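Local coordinates for protein 3-dehydroquinate dehydratase (Clostridium difficile, PDB 3JS3) that catalyses the cis-dehydration of 3-dehydroquinate to 3-dehydroshikimate through an imine intermediate, the third step of the chorismate pathway to aromatic amino acids, at residues C23-G28 and I48-V53; A170-I175 and D201-T206. All coordinates share one frame; numbering follows the deposited sequence.

Contact 1 (C23-G28 and I48-V53); sequences CVPIIG and IIEWRV. With DHS (3-amino-4,5-dihydroxy-cyclohex-1-enecarboxylate), chain E.
Four backbone hydrogen bonds zip Val24 and Ile26 to Ile48, Glu50 and Arg52 as parallel strands. Val24 N reaches Ile48 O and Val24 O takes Glu50 N (2.9 Å), then Ile26 N donates to Glu50 O (2.7 Å) and Ile26 O accepts Arg52 N. Cys23, Pro25, Ile48 and Glu50 face the barrel interior. There the slim SG of Cys23 lies 3.6 Å from Glu50 CB, and the Pro25 ring, whose missing N-H costs this pairing nothing because Val24 and Ile26 make its bonds, flanks the carboxylate. On the other face Ile26 CD1 presses across Ile49 CG2 at a tight 3.5 Å, and Ile26 O lies at the edge of the indole of Trp51. These branched and aromatic groups pack against helices 31-41 and 62-76, as expected for the first beta-alpha-beta unit of a TIM barrel. The carboxylate of Glu50, carried inward on an extended chain (chi1 175°, chi2 -178°), grips both ligand hydroxyls, with OE1 2.6 Å from DHS O3 and OE2 2.5 Å from DHS O2. Arg52 bends at chi2 and chi3 to set NH1 3.1 Å from DHS O3, which lies at the guanidinium edge. Farther out, Thr84 holds Glu50 OE2, while Asp54 and Ser236 O anchor Arg52. A water bridges Trp51 NE1, Gly28 O and Arg52 O.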
# COMPACT_ATOMS: atom_id res chain seq x y z
N CYS A 23 0.08 -14.51 8.42
CA CYS A 23 0.23 -15.18 9.70
C CYS A 23 -0.74 -14.57 10.68
O CYS A 23 -0.80 -13.36 10.82
CB CYS A 23 1.64 -15.05 10.22
SG CYS A 23 1.91 -15.94 11.78
N VAL A 24 -1.52 -15.40 11.34
CA VAL A 24 -2.50 -14.91 12.27
C VAL A 24 -2.13 -15.34 13.69
O VAL A 24 -1.90 -16.53 13.96
CB VAL A 24 -3.91 -15.37 11.88
CG1 VAL A 24 -4.95 -14.77 12.82
CG2 VAL A 24 -4.22 -14.98 10.41
N PRO A 25 -2.03 -14.37 14.60
CA PRO A 25 -1.67 -14.69 15.98
C PRO A 25 -2.81 -15.23 16.83
O PRO A 25 -3.95 -14.89 16.61
CB PRO A 25 -1.25 -13.32 16.55
CG PRO A 25 -0.85 -12.53 15.38
CD PRO A 25 -1.87 -12.95 14.33
N ILE A 26 -2.46 -16.08 17.78
CA ILE A 26 -3.38 -16.56 18.81
C ILE A 26 -2.83 -15.88 20.07
O ILE A 26 -1.65 -16.02 20.38
CB ILE A 26 -3.42 -18.08 18.90
CG1 ILE A 26 -4.17 -18.62 17.68
CG2 ILE A 26 -4.12 -18.54 20.17
CD1 ILE A 26 -4.25 -20.12 17.61
N ILE A 27 -3.67 -15.11 20.76
CA ILE A 27 -3.19 -14.37 21.92
C ILE A 27 -4.00 -14.59 23.20
O ILE A 27 -3.94 -13.78 24.12
CB ILE A 27 -3.06 -12.84 21.62
CG1 ILE A 27 -4.42 -12.17 21.41
CG2 ILE A 27 -2.15 -12.61 20.41
CD1 ILE A 27 -5.15 -12.59 20.16
N GLY A 28 -4.72 -15.70 23.28
CA GLY A 28 -5.53 -15.99 24.45
C GLY A 28 -4.71 -16.06 25.72
O GLY A 28 -3.53 -16.40 25.70
N ILE A 48 -0.27 -19.30 8.02
CA ILE A 48 0.42 -19.76 9.20
C ILE A 48 -0.28 -19.20 10.42
O ILE A 48 -0.88 -18.14 10.36
CB ILE A 48 1.88 -19.21 9.20
CG1 ILE A 48 2.61 -19.55 7.89
CG2 ILE A 48 2.70 -19.72 10.39
CD1 ILE A 48 3.99 -18.83 7.75
N ILE A 49 -0.19 -19.90 11.54
CA ILE A 49 -0.75 -19.41 12.80
C ILE A 49 0.42 -19.23 13.75
O ILE A 49 1.31 -20.09 13.79
CB ILE A 49 -1.75 -20.40 13.43
CG1 ILE A 49 -3.05 -20.43 12.63
CG2 ILE A 49 -2.09 -20.03 14.87
CD1 ILE A 49 -4.03 -21.53 13.09
N GLU A 50 0.45 -18.11 14.46
CA GLU A 50 1.48 -17.83 15.47
C GLU A 50 0.87 -17.92 16.85
O GLU A 50 -0.13 -17.25 17.14
CB GLU A 50 2.06 -16.42 15.33
CG GLU A 50 3.07 -16.04 16.46
CD GLU A 50 3.64 -14.59 16.37
OE1 GLU A 50 2.89 -13.63 16.13
OE2 GLU A 50 4.84 -14.39 16.62
N TRP A 51 1.45 -18.75 17.71
CA TRP A 51 0.97 -18.77 19.08
C TRP A 51 1.85 -17.83 19.91
O TRP A 51 3.03 -18.10 20.17
CB TRP A 51 0.89 -20.19 19.64
CG TRP A 51 0.41 -20.22 21.06
CD1 TRP A 51 -0.41 -19.34 21.66
CD2 TRP A 51 0.67 -21.24 22.04
NE1 TRP A 51 -0.63 -19.69 22.96
CE2 TRP A 51 0.01 -20.87 23.22
CE3 TRP A 51 1.42 -22.42 22.03
CZ2 TRP A 51 0.06 -21.62 24.39
CZ3 TRP A 51 1.48 -23.18 23.20
CH2 TRP A 51 0.81 -22.77 24.36
N ARG A 52 1.28 -16.68 20.25
CA ARG A 52 1.95 -15.71 21.09
C ARG A 52 1.78 -16.16 22.54
O ARG A 52 0.98 -15.63 23.30
CB ARG A 52 1.41 -14.30 20.84
CG ARG A 52 2.00 -13.62 19.64
CD ARG A 52 3.44 -13.25 19.90
NE ARG A 52 3.51 -12.40 21.09
CZ ARG A 52 3.28 -11.08 21.08
NH1 ARG A 52 2.98 -10.44 19.95
NH2 ARG A 52 3.37 -10.40 22.19
N VAL A 53 2.58 -17.14 22.91
CA VAL A 53 2.52 -17.74 24.24
C VAL A 53 2.78 -16.77 25.40
O VAL A 53 2.36 -17.04 26.52
CB VAL A 53 3.47 -18.96 24.33
CG1 VAL A 53 4.93 -18.52 24.26
CG2 VAL A 53 3.20 -19.74 25.61
C1 DHS E . 4.33 -8.71 14.57
C3 DHS E . 6.11 -10.43 15.01
C4 DHS E . 5.05 -11.28 15.75
C5 DHS E . 3.96 -10.42 16.36
C6 DHS E . 3.33 -9.55 15.29
C7 DHS E . 3.83 -7.51 13.90
C2 DHS E . 5.62 -9.09 14.49
O2 DHS E . 5.73 -12.01 16.77
O3 DHS E . 2.87 -11.18 16.90
O4 DHS E . 4.55 -6.48 13.75
O5 DHS E . 2.64 -7.51 13.52
O HOH W 1 -1.51 -17.34 24.16

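Contact 2 (A170-I175 and D201-T206); sequences ADLPKI and DRPIIT. With DHS (3-amino-4,5-dihydroxy-cyclohex-1-enecarboxylate), chain E.
Ala170 and Asp171 meet the bent side chain of Arg202 through their carbonyls: Arg202 CG lies 3.2 Å from Asp171 O. Outside the pair, Arg202 NH2 makes a weak hydrogen bond to Gln166 O. The carboxylate of Asp171 turns instead to Val142 N and His136. At Leu172 the branched end lies against the ring of Pro203, CD2 crowded to 3.4 Å from Pro203 CB, with Leu172 CB near Ile205 CD1. Pro173 sets its ring across Ile204, CG to CG2 at 3.9 Å, beneath helix 155-167; having no N-H, it joins the ladder through its carbonyl alone, which accepts Ile205 N (2.8 Å). Lys174 pairs with Ile205, whose CB lies 4.0 Å from Lys174 CB. From there the lysine runs out fully extended, every torsion near 180° (chi1 174°), carrying NZ to a covalent bond with DHS C3 (1.3 Å), close to His147 and Arg86. Ile175 N continues the ladder, donating to Ile205 O at 3.0 Å, and Ile175 CG2 faces the methyl of Thr206, whose hydroxyl bonds Thr192 on helix 182-199. This is a parallel beta-alpha-beta unit of a TIM barrel, its sixth strand bearing the Schiff-base lysine of a type I dehydroquinase.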
# COMPACT_ATOMS: atom_id res chain seq x y z
N ALA A 170 19.49 -17.81 10.93
CA ALA A 170 18.04 -17.60 10.87
C ALA A 170 17.49 -18.06 9.55
O ALA A 170 17.97 -17.67 8.51
CB ALA A 170 17.69 -16.12 11.05
N ASP A 171 16.48 -18.90 9.59
CA ASP A 171 15.83 -19.31 8.36
C ASP A 171 15.07 -18.10 7.80
O ASP A 171 14.91 -17.99 6.59
CB ASP A 171 14.87 -20.45 8.63
CG ASP A 171 15.57 -21.69 9.08
OD1 ASP A 171 16.17 -22.35 8.23
OD2 ASP A 171 15.50 -22.00 10.29
N LEU A 172 14.62 -17.21 8.69
CA LEU A 172 13.87 -16.00 8.34
C LEU A 172 14.18 -14.81 9.26
O LEU A 172 13.65 -14.71 10.38
CB LEU A 172 12.37 -16.29 8.45
CG LEU A 172 11.72 -17.27 7.47
CD1 LEU A 172 10.38 -17.71 8.00
CD2 LEU A 172 11.59 -16.69 6.07
N PRO A 173 15.08 -13.90 8.81
CA PRO A 173 15.31 -12.73 9.64
C PRO A 173 14.02 -11.90 9.70
O PRO A 173 13.30 -11.79 8.71
CB PRO A 173 16.39 -11.96 8.89
CG PRO A 173 16.95 -12.88 7.89
CD PRO A 173 15.97 -13.97 7.65
N LYS A 174 13.74 -11.31 10.85
CA LYS A 174 12.55 -10.50 11.01
C LYS A 174 12.88 -9.22 11.76
O LYS A 174 13.49 -9.28 12.84
CB LYS A 174 11.52 -11.24 11.83
CG LYS A 174 10.32 -10.40 12.16
CD LYS A 174 9.34 -11.10 13.06
CE LYS A 174 8.23 -10.18 13.46
NZ LYS A 174 7.32 -10.69 14.52
N ILE A 175 12.47 -8.08 11.22
CA ILE A 175 12.67 -6.83 11.92
C ILE A 175 11.40 -5.96 11.83
O ILE A 175 10.81 -5.81 10.76
CB ILE A 175 13.92 -6.05 11.39
CG1 ILE A 175 14.38 -5.05 12.44
CG2 ILE A 175 13.63 -5.34 10.07
CD1 ILE A 175 15.70 -4.29 12.09
N ASP A 201 19.83 -13.72 1.26
CA ASP A 201 20.14 -15.05 0.77
C ASP A 201 18.95 -15.99 0.98
O ASP A 201 18.97 -17.15 0.57
CB ASP A 201 21.34 -15.58 1.55
CG ASP A 201 21.91 -16.82 0.95
OD1 ASP A 201 21.46 -17.18 -0.17
OD2 ASP A 201 22.81 -17.41 1.58
N ARG A 202 17.93 -15.50 1.68
CA ARG A 202 16.71 -16.26 1.93
C ARG A 202 15.59 -15.27 2.19
O ARG A 202 15.82 -14.06 2.11
CB ARG A 202 16.89 -17.25 3.08
CG ARG A 202 16.97 -16.73 4.54
CD ARG A 202 18.35 -16.49 5.13
NE ARG A 202 19.33 -17.49 4.72
CZ ARG A 202 20.44 -17.81 5.38
NH1 ARG A 202 21.26 -18.72 4.87
NH2 ARG A 202 20.72 -17.27 6.56
N PRO A 203 14.37 -15.76 2.51
CA PRO A 203 13.30 -14.80 2.75
C PRO A 203 13.49 -14.03 4.05
O PRO A 203 14.13 -14.52 4.97
CB PRO A 203 12.05 -15.66 2.82
CG PRO A 203 12.47 -17.05 2.47
CD PRO A 203 13.92 -17.13 2.73
N ILE A 204 12.98 -12.80 4.07
CA ILE A 204 13.06 -11.93 5.22
C ILE A 204 11.67 -11.42 5.52
O ILE A 204 10.79 -11.42 4.65
CB ILE A 204 14.00 -10.72 4.98
CG1 ILE A 204 13.51 -9.87 3.81
CG2 ILE A 204 15.46 -11.18 4.74
CD1 ILE A 204 14.32 -8.61 3.54
N ILE A 205 11.47 -10.99 6.76
CA ILE A 205 10.19 -10.47 7.20
C ILE A 205 10.44 -9.07 7.74
O ILE A 205 11.29 -8.92 8.57
CB ILE A 205 9.59 -11.32 8.32
CG1 ILE A 205 9.47 -12.80 7.91
CG2 ILE A 205 8.24 -10.78 8.68
CD1 ILE A 205 9.13 -13.78 9.08
N THR A 206 9.74 -8.05 7.24
CA THR A 206 9.93 -6.70 7.76
C THR A 206 8.61 -5.97 7.84
O THR A 206 7.71 -6.22 7.07
CB THR A 206 10.81 -5.84 6.84
OG1 THR A 206 10.07 -5.50 5.66
CG2 THR A 206 12.14 -6.54 6.48
C1 DHS E . 4.33 -8.71 14.57
C3 DHS E . 6.11 -10.43 15.01
C4 DHS E . 5.05 -11.28 15.75
C5 DHS E . 3.96 -10.42 16.36
C6 DHS E . 3.33 -9.55 15.29
C7 DHS E . 3.83 -7.51 13.90
C2 DHS E . 5.62 -9.09 14.49
O2 DHS E . 5.73 -12.01 16.77
O3 DHS E . 2.87 -11.18 16.90
O4 DHS E . 4.55 -6.48 13.75
O5 DHS E . 2.64 -7.51 13.52

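Overall arrangement
From the N terminus, strand 21-26 passes through helix 31-41 and returns as strand 48-52, where contact 1 closes the first beta-alpha-beta loop. The chain then adds strands 81-84, 116-120 and 141-148 in order before strand 172-177, helix 182-199 and strand 205-208 form a later beta-alpha-beta loop, closed by contact 2. The two loops follow one another in series, neither nesting nor crossing, and the centres of the two contacts stand about 18 Å apart on opposite sides of the chain's centre. What joins them is the barrel sheet and the ligand bound at the C-terminal ends of its strands: contact 1 supplies groups that hold its hydroxyls, contact 2 the lysine bonded to its ring.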